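Local coordinates for protein putative phosphatase (Bacteroides thetaiotaomicron, PDB 3KYA) that binds zinc ions and is a putative phosphatase, with an immunoglobulin-like IPT/TIG domain attached to what is probably a six-bladed beta-propeller, at residues E260-S265 with S337-I342; F304-P309 with Y333-D338; K322-G327 with K344-P349. All coordinates share one frame; numbering follows the deposited sequence.

Contact 1 of 3, residues E260-S265 with S337-I342; sequences ELYFNS and SDYDEI. With ZN (zinc ion), chain B; EDO (1,2-ethanediol), chain I.
Tyr339 reaches Glu260 through its hydroxyl: OH of Tyr339 donates to OE2 of Glu260 over 2.6 Å, meeting the syn side of the oxygen only 15° out of the carboxylate plane. OE2 sits at the edge of the Tyr339 ring, in its plane, while the carboxylate as a whole is turned 31° from the ring. Tyr262 donates its OH to the same OE2 at 2.7 Å, taking the anti lone pair, so two tyrosines grip one buried oxygen from different sides. With CG wedged between backbone N and carbonyl carbon (chi1 72°) and a bend at chi2, the glutamate chain carries the carboxylate out from the backbone beside the Tyr262 side chain, where both hydroxyls reach OE2. Replacing Glu260 with a leucine would probably leave these two buried hydroxyls without their common acceptor, though Tyr339 OH is also bonded to ND2 of Asn258. The hydroxyl of Tyr262 also touches CE1 of Tyr339 at 3.6 Å. Strands 261-265 and 333-340 belong to consecutive four-stranded antiparallel sheets, as in neighbouring blades of a beta-propeller, and tyrosine suits this seam because its ring packs among aromatics while its tip still bonds. Tyr339 is stacked on His255, and both tyrosines meet Phe346 edge-to-face. The far end is looser: Glu341 and Ile342 are exposed, and the turn is tied by Asp340, whose OD1 accepts from Ile342 N (2.8 Å) in an Asx turn. OD2 of Asp340 binds a zinc ion at 2.0 Å. Well away from the metal, at the second-subunit interface, O2 of an ethanediol donates to Asp338 OD2 at 2.6 Å.

Contact 2 of 3, residues F304-P309 with Y333-D338; sequences FTIADP and YFMRSD. With EDO (1,2-ethanediol), chain I.
Ile306 packs its flank on the selenium of Met335, a selenomethionine, where the loop following strand 300-305 crosses onto strand 333-340 of the next sheet, an arrangement consistent with two adjacent blades of a beta-propeller. The apolar contacts come first. CB of Ile306 lies 4.0 Å from SE of Met335, and CG1 and CD1 of the same isoleucine are barely farther off, so the branched side chain lies obliquely across the end of a flexible one. An unbranched thioether, or here selenoether, suits the place because it can bend to fit: chi3 of 74° turns the methyl CE of Met335 toward the backbone, 3.5 Å from O of Ile306. Phe326 and Phe313 press on Ile306 from the second sheet. Ala307, small enough to come close, sets CB 3.7 Å from OH of Tyr333. That hydroxyl finds its polar partner in NE1 of Trp311, and the alanine methyl merely covers it. At the other end, CZ of Phe304 approaches OG of Ser337 loosely at 4.4 Å, while the serine hydroxyl is bonded to the carbonyl of Ile347. Charged interactions stay on the opposite face of strand 333-340. There the long, extended Arg336 lies over Tyr323 in a cation-pi contact, and its NH1 forms a salt bridge of 2.7 Å with OD1 of Asp338, N-H...O angle 152°, approaching from above the carboxylate plane, 45° out of it.

Contact 3 of 3, residues K322-G327 with K344-P349; sequences KYAYFG and KEFITP
Phe346 and Phe326 both hold CG beside the backbone N and opposite the carbonyl carbon (chi1 -75° and -56°), which sends the first ring against Ala324 and the second against Pro349. The strands involved, 323-328 and 345-352, are not direct neighbours: they flank strand 333-340 in one four-stranded antiparallel sheet, probably a propeller blade, so the side chains meet across the intervening strand on a single face. Ser337 lies between them, a small residue that lets the larger ones close over it. The ring of Phe346 comes at strand 323-328 with its outer corner. CE1 is 3.5 Å from CB of Ala324 and CZ of Phe346 3.7 Å from that same methyl, whose small size suits so close an approach. The backbone atom C of Tyr323 lies at the edge of the Phe346 ring, 3.8 Å from CE1 of Phe346. Ile317 of the adjoining strand packs on both Ala324 and Phe346. Just before Phe346, Lys344 and Glu345 face Asp340 in a G1 beta bulge, Lys344 taking a positive phi of 61°. At the other end Pro349, rigid and apolar, rests on Phe304 of the preceding sheet and Ile306 of the loop that follows it. It meets the edge of the Phe326 ring, near its plane, the side chains crossing at about a right angle, with CG of Pro349 3.6 Å from CE2 of Phe326.

Strand 333-340 joins all three contacts: contacts 1 and 2 share Ser337 and Asp338 on it and lie with centres 12 Å apart along the seam between two sheets, while contact 3 bridges the strands flanking it, its centre about 5 Å from that of contact 1 and 9 Å from that of contact 2. Probable hydrogen bonds stitch them together: Met335 O to Phe326 N (2.8 Å) and Asp340 N to Glu345 O (2.9 Å). The last holds the backbone of the zinc ligand. The packing stands back from that metal, with side chains of Phe346 and Ser337 about 12 and 13 Å from a bound zinc.

Contact 1 of 3, residues E260-S265 with S337-I342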
# COMPACT_ATOMS: atom_id res chain seq x y z
N GLU A 260 17.55 8.04 30.01
CA GLU A 260 16.99 9.21 30.68
C GLU A 260 15.46 9.18 30.58
O GLU A 260 14.89 8.43 29.77
CB GLU A 260 17.59 10.53 30.15
CG GLU A 260 17.17 10.97 28.74
CD GLU A 260 17.90 10.28 27.61
OE1 GLU A 260 18.57 9.24 27.85
OE2 GLU A 260 17.82 10.79 26.46
N LEU A 261 14.81 9.99 31.42
CA LEU A 261 13.36 10.06 31.51
C LEU A 261 12.77 11.35 30.92
O LEU A 261 13.22 12.45 31.24
CB LEU A 261 12.94 9.99 32.98
CG LEU A 261 11.42 9.97 33.27
CD1 LEU A 261 10.77 8.69 32.75
CD2 LEU A 261 11.17 10.16 34.76
N TYR A 262 11.78 11.19 30.05
CA TYR A 262 11.05 12.31 29.48
C TYR A 262 9.62 12.31 30.02
O TYR A 262 8.96 11.27 30.04
CB TYR A 262 11.07 12.25 27.95
CG TYR A 262 12.47 12.46 27.40
CD1 TYR A 262 13.02 13.74 27.28
CD2 TYR A 262 13.27 11.37 27.06
CE1 TYR A 262 14.31 13.92 26.82
CE2 TYR A 262 14.55 11.54 26.58
CZ TYR A 262 15.07 12.81 26.47
OH TYR A 262 16.36 12.97 26.02
N PHE A 263 9.18 13.45 30.56
CA PHE A 263 7.80 13.60 31.02
C PHE A 263 7.30 15.01 30.66
O PHE A 263 8.11 15.92 30.45
CB PHE A 263 7.64 13.26 32.50
CG PHE A 263 8.34 14.22 33.43
CD1 PHE A 263 9.70 14.08 33.69
CD2 PHE A 263 7.64 15.22 34.06
CE1 PHE A 263 10.34 14.96 34.54
CE2 PHE A 263 8.28 16.13 34.91
CZ PHE A 263 9.62 15.99 35.15
N ASN A 264 5.98 15.17 30.57
CA ASN A 264 5.41 16.47 30.16
C ASN A 264 4.51 17.13 31.19
O ASN A 264 4.35 16.66 32.32
CB ASN A 264 4.56 16.28 28.89
CG ASN A 264 3.15 15.76 29.18
OD1 ASN A 264 2.96 14.90 30.06
ND2 ASN A 264 2.17 16.27 28.45
N SER A 265 3.96 18.28 30.79
CA SER A 265 2.87 18.93 31.49
C SER A 265 1.92 19.46 30.41
O SER A 265 2.35 20.06 29.41
CB SER A 265 3.32 20.07 32.40
OG SER A 265 2.18 20.73 32.94
N SER A 337 9.77 13.99 16.58
CA SER A 337 10.95 14.66 17.10
C SER A 337 12.22 13.82 16.86
O SER A 337 12.25 12.63 17.20
CB SER A 337 10.73 14.91 18.60
OG SER A 337 11.86 15.46 19.23
N ASP A 338 13.25 14.43 16.27
CA ASP A 338 14.54 13.76 16.07
C ASP A 338 15.39 13.82 17.35
O ASP A 338 15.29 14.76 18.13
CB ASP A 338 15.30 14.37 14.90
CG ASP A 338 14.69 14.02 13.56
OD1 ASP A 338 14.72 12.81 13.21
OD2 ASP A 338 14.18 14.93 12.87
N TYR A 339 16.23 12.80 17.55
CA TYR A 339 17.09 12.72 18.74
C TYR A 339 18.53 13.05 18.40
O TYR A 339 19.13 12.40 17.56
CB TYR A 339 17.03 11.31 19.30
CG TYR A 339 17.68 11.11 20.66
CD1 TYR A 339 17.03 11.53 21.82
CD2 TYR A 339 18.91 10.46 20.79
CE1 TYR A 339 17.60 11.31 23.10
CE2 TYR A 339 19.49 10.24 22.05
CZ TYR A 339 18.83 10.67 23.20
OH TYR A 339 19.37 10.45 24.45
N ASP A 340 19.08 14.07 19.06
CA ASP A 340 20.48 14.44 18.87
C ASP A 340 21.29 13.47 19.72
O ASP A 340 21.26 13.54 20.94
CB ASP A 340 20.75 15.89 19.27
CG ASP A 340 22.20 16.30 19.05
OD1 ASP A 340 23.10 15.45 19.23
OD2 ASP A 340 22.46 17.48 18.70
N GLU A 341 22.02 12.57 19.05
CA GLU A 341 22.78 11.52 19.74
C GLU A 341 24.00 11.99 20.52
O GLU A 341 24.48 11.26 21.38
CB GLU A 341 23.16 10.42 18.75
CG GLU A 341 21.93 9.65 18.30
CD GLU A 341 22.25 8.30 17.68
OE1 GLU A 341 23.06 8.25 16.73
OE2 GLU A 341 21.67 7.30 18.15
N ILE A 342 24.50 13.19 20.23
CA ILE A 342 25.65 13.74 20.95
C ILE A 342 25.16 14.42 22.24
O ILE A 342 25.66 14.13 23.32
CB ILE A 342 26.48 14.70 20.07
CG1 ILE A 342 26.92 14.00 18.78
CG2 ILE A 342 27.70 15.21 20.81
CD1 ILE A 342 27.74 12.75 19.00
ZN ZN B . 24.41 17.79 18.17
C1 EDO I . 14.67 13.51 8.78
O1 EDO I . 15.60 13.23 9.83
C2 EDO I . 13.27 13.58 9.35
O2 EDO I . 13.21 14.49 10.45
O HOH W 1 24.17 19.64 17.27

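Contact 2 of 3, residues F304-P309 with Y333-D338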
# COMPACT_ATOMS: atom_id res chain seq x y z
N PHE A 304 11.57 22.18 25.55
CA PHE A 304 10.68 22.97 24.72
C PHE A 304 9.23 22.75 25.14
O PHE A 304 8.94 21.92 26.03
CB PHE A 304 10.85 22.58 23.24
CG PHE A 304 11.00 21.09 23.00
CD1 PHE A 304 9.92 20.23 23.16
CD2 PHE A 304 12.22 20.55 22.61
CE1 PHE A 304 10.06 18.85 22.94
CE2 PHE A 304 12.37 19.18 22.41
CZ PHE A 304 11.28 18.33 22.57
N THR A 305 8.35 23.54 24.52
CA THR A 305 6.91 23.37 24.58
C THR A 305 6.60 22.88 23.17
O THR A 305 7.10 23.45 22.20
CB THR A 305 6.18 24.67 24.93
OG1 THR A 305 6.64 25.72 24.07
CG2 THR A 305 6.45 25.06 26.39
N ILE A 306 5.78 21.84 23.01
CA ILE A 306 5.57 21.30 21.65
C ILE A 306 4.61 22.08 20.74
O ILE A 306 4.77 22.03 19.54
CB ILE A 306 5.17 19.78 21.67
CG1 ILE A 306 3.72 19.56 22.12
CG2 ILE A 306 6.18 19.00 22.55
CD1 ILE A 306 3.26 18.07 22.08
N ALA A 307 3.64 22.79 21.33
CA ALA A 307 2.64 23.54 20.58
C ALA A 307 2.04 24.65 21.45
O ALA A 307 2.77 25.48 21.98
CB ALA A 307 1.55 22.60 20.06
N ASP A 308 0.72 24.63 21.62
CA ASP A 308 0.00 25.64 22.40
C ASP A 308 -0.36 25.12 23.79
O ASP A 308 -0.14 23.95 24.08
CB ASP A 308 -1.25 26.03 21.64
CG ASP A 308 -0.92 26.66 20.33
OD1 ASP A 308 -0.24 27.72 20.35
OD2 ASP A 308 -1.35 26.10 19.30
N PRO A 309 -0.89 26.01 24.65
CA PRO A 309 -1.25 25.55 25.99
C PRO A 309 -2.39 24.53 26.00
O PRO A 309 -3.16 24.46 25.04
CB PRO A 309 -1.70 26.84 26.70
CG PRO A 309 -0.99 27.92 25.97
CD PRO A 309 -0.95 27.47 24.55
N TYR A 333 -3.63 14.55 16.54
CA TYR A 333 -2.48 14.37 15.65
C TYR A 333 -1.23 13.90 16.40
O TYR A 333 -1.19 13.91 17.63
CB TYR A 333 -2.19 15.67 14.85
CG TYR A 333 -1.62 16.84 15.65
CD1 TYR A 333 -2.39 17.50 16.60
CD2 TYR A 333 -0.33 17.31 15.43
CE1 TYR A 333 -1.88 18.58 17.33
CE2 TYR A 333 0.19 18.38 16.15
CZ TYR A 333 -0.59 19.01 17.10
OH TYR A 333 -0.08 20.08 17.82
N PHE A 334 -0.23 13.46 15.63
CA PHE A 334 1.09 13.11 16.12
C PHE A 334 2.15 14.06 15.54
O PHE A 334 2.08 14.45 14.35
CB PHE A 334 1.54 11.67 15.71
CG PHE A 334 0.88 10.56 16.47
CD1 PHE A 334 -0.33 10.03 16.05
CD2 PHE A 334 1.51 9.98 17.58
CE1 PHE A 334 -0.94 8.99 16.77
CE2 PHE A 334 0.90 8.96 18.29
CZ PHE A 334 -0.32 8.46 17.87
N MSE A 335 3.10 14.42 16.39
CA MSE A 335 4.28 15.17 16.00
C MSE A 335 5.47 14.20 16.04
O MSE A 335 5.40 13.14 16.69
CB MSE A 335 4.51 16.36 16.93
CG MSE A 335 3.35 17.34 17.01
SE MSE A 335 3.76 18.91 18.08
CE MSE A 335 4.92 19.80 16.81
N ARG A 336 6.54 14.54 15.33
CA ARG A 336 7.75 13.75 15.29
C ARG A 336 8.91 14.60 15.78
O ARG A 336 9.01 15.78 15.42
CB ARG A 336 8.03 13.24 13.89
CG ARG A 336 9.23 12.29 13.76
CD ARG A 336 9.37 11.87 12.29
NE ARG A 336 10.40 10.87 12.01
CZ ARG A 336 11.71 11.11 12.02
NH1 ARG A 336 12.16 12.31 12.34
NH2 ARG A 336 12.58 10.16 11.73
N SER A 337 9.77 13.99 16.58
CA SER A 337 10.95 14.66 17.10
C SER A 337 12.22 13.82 16.86
O SER A 337 12.25 12.63 17.20
CB SER A 337 10.73 14.91 18.60
OG SER A 337 11.86 15.46 19.23
N ASP A 338 13.25 14.43 16.27
CA ASP A 338 14.54 13.76 16.07
C ASP A 338 15.39 13.82 17.35
O ASP A 338 15.29 14.76 18.13
CB ASP A 338 15.30 14.37 14.90
CG ASP A 338 14.69 14.02 13.56
OD1 ASP A 338 14.72 12.81 13.21
OD2 ASP A 338 14.18 14.93 12.87
C1 EDO I . 14.67 13.51 8.78
O1 EDO I . 15.60 13.23 9.83
C2 EDO I . 13.27 13.58 9.35
O2 EDO I . 13.21 14.49 10.45

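Contact 3 of 3, residues K322-G327 with K344-P349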
# COMPACT_ATOMS: atom_id res chain seq x y z
N LYS A 322 16.40 6.89 18.02
CA LYS A 322 16.80 7.98 17.11
C LYS A 322 15.70 9.02 16.83
O LYS A 322 15.98 10.10 16.28
CB LYS A 322 17.34 7.38 15.81
CG LYS A 322 18.61 6.57 16.05
CD LYS A 322 19.33 6.15 14.77
CE LYS A 322 20.56 5.28 15.12
NZ LYS A 322 21.35 4.85 13.92
N TYR A 323 14.46 8.69 17.17
CA TYR A 323 13.34 9.62 17.07
C TYR A 323 12.17 9.15 17.92
O TYR A 323 12.19 8.05 18.47
CB TYR A 323 12.91 9.84 15.62
CG TYR A 323 12.31 8.68 14.87
CD1 TYR A 323 10.94 8.47 14.85
CD2 TYR A 323 13.11 7.85 14.09
CE1 TYR A 323 10.38 7.43 14.10
CE2 TYR A 323 12.56 6.80 13.34
CZ TYR A 323 11.20 6.60 13.35
OH TYR A 323 10.65 5.58 12.59
N ALA A 324 11.18 10.03 18.06
CA ALA A 324 9.98 9.78 18.84
C ALA A 324 8.75 10.41 18.20
O ALA A 324 8.87 11.40 17.46
CB ALA A 324 10.14 10.32 20.24
N TYR A 325 7.59 9.83 18.48
CA TYR A 325 6.33 10.42 18.09
C TYR A 325 5.63 10.94 19.35
O TYR A 325 5.63 10.27 20.38
CB TYR A 325 5.40 9.42 17.38
CG TYR A 325 5.90 8.86 16.06
CD1 TYR A 325 6.73 9.59 15.22
CD2 TYR A 325 5.45 7.63 15.61
CE1 TYR A 325 7.15 9.07 14.01
CE2 TYR A 325 5.86 7.11 14.39
CZ TYR A 325 6.71 7.83 13.60
OH TYR A 325 7.12 7.31 12.40
N PHE A 326 5.07 12.14 19.27
CA PHE A 326 4.30 12.70 20.38
C PHE A 326 2.83 12.62 19.98
O PHE A 326 2.41 13.30 19.03
CB PHE A 326 4.68 14.15 20.71
CG PHE A 326 6.15 14.37 21.01
CD1 PHE A 326 6.93 13.37 21.55
CD2 PHE A 326 6.71 15.62 20.85
CE1 PHE A 326 8.28 13.60 21.86
CE2 PHE A 326 8.05 15.85 21.18
CZ PHE A 326 8.82 14.83 21.67
N GLY A 327 2.06 11.80 20.68
CA GLY A 327 0.64 11.63 20.38
C GLY A 327 -0.20 12.63 21.15
O GLY A 327 -0.34 12.51 22.38
N LYS A 344 22.24 13.93 23.50
CA LYS A 344 21.34 12.97 24.14
C LYS A 344 20.01 13.61 24.55
O LYS A 344 19.50 13.38 25.65
CB LYS A 344 22.04 12.25 25.31
CG LYS A 344 23.25 11.45 24.87
CD LYS A 344 23.87 10.68 26.04
CE LYS A 344 25.08 9.89 25.60
NZ LYS A 344 25.78 9.29 26.77
N GLU A 345 19.45 14.41 23.64
CA GLU A 345 18.18 15.09 23.84
C GLU A 345 17.37 15.08 22.56
O GLU A 345 17.93 15.10 21.46
CB GLU A 345 18.40 16.58 24.15
CG GLU A 345 19.20 16.90 25.40
CD GLU A 345 19.41 18.39 25.59
OE1 GLU A 345 19.07 19.19 24.68
OE2 GLU A 345 19.95 18.77 26.65
N PHE A 346 16.05 15.11 22.70
CA PHE A 346 15.17 15.31 21.56
C PHE A 346 15.19 16.80 21.19
O PHE A 346 15.48 17.65 22.04
CB PHE A 346 13.76 14.85 21.89
CG PHE A 346 13.61 13.38 21.91
CD1 PHE A 346 13.60 12.67 20.72
CD2 PHE A 346 13.52 12.68 23.11
CE1 PHE A 346 13.49 11.29 20.72
CE2 PHE A 346 13.41 11.31 23.12
CZ PHE A 346 13.40 10.60 21.92
N ILE A 347 14.90 17.10 19.92
CA ILE A 347 14.85 18.49 19.44
C ILE A 347 13.41 18.87 19.09
O ILE A 347 12.55 17.99 18.93
CB ILE A 347 15.82 18.73 18.25
CG1 ILE A 347 15.37 18.05 16.97
CG2 ILE A 347 17.23 18.25 18.56
CD1 ILE A 347 16.31 18.34 15.80
N THR A 348 13.16 20.17 18.98
CA THR A 348 11.83 20.70 18.69
C THR A 348 11.10 19.84 17.65
O THR A 348 11.61 19.63 16.55
CB THR A 348 11.92 22.16 18.20
OG1 THR A 348 12.55 22.95 19.21
CG2 THR A 348 10.54 22.71 17.92
N PRO A 349 9.91 19.34 18.01
CA PRO A 349 9.15 18.48 17.09
C PRO A 349 8.39 19.24 16.00
O PRO A 349 8.26 20.47 16.05
CB PRO A 349 8.16 17.77 18.02
CG PRO A 349 7.88 18.80 19.07
CD PRO A 349 9.23 19.45 19.32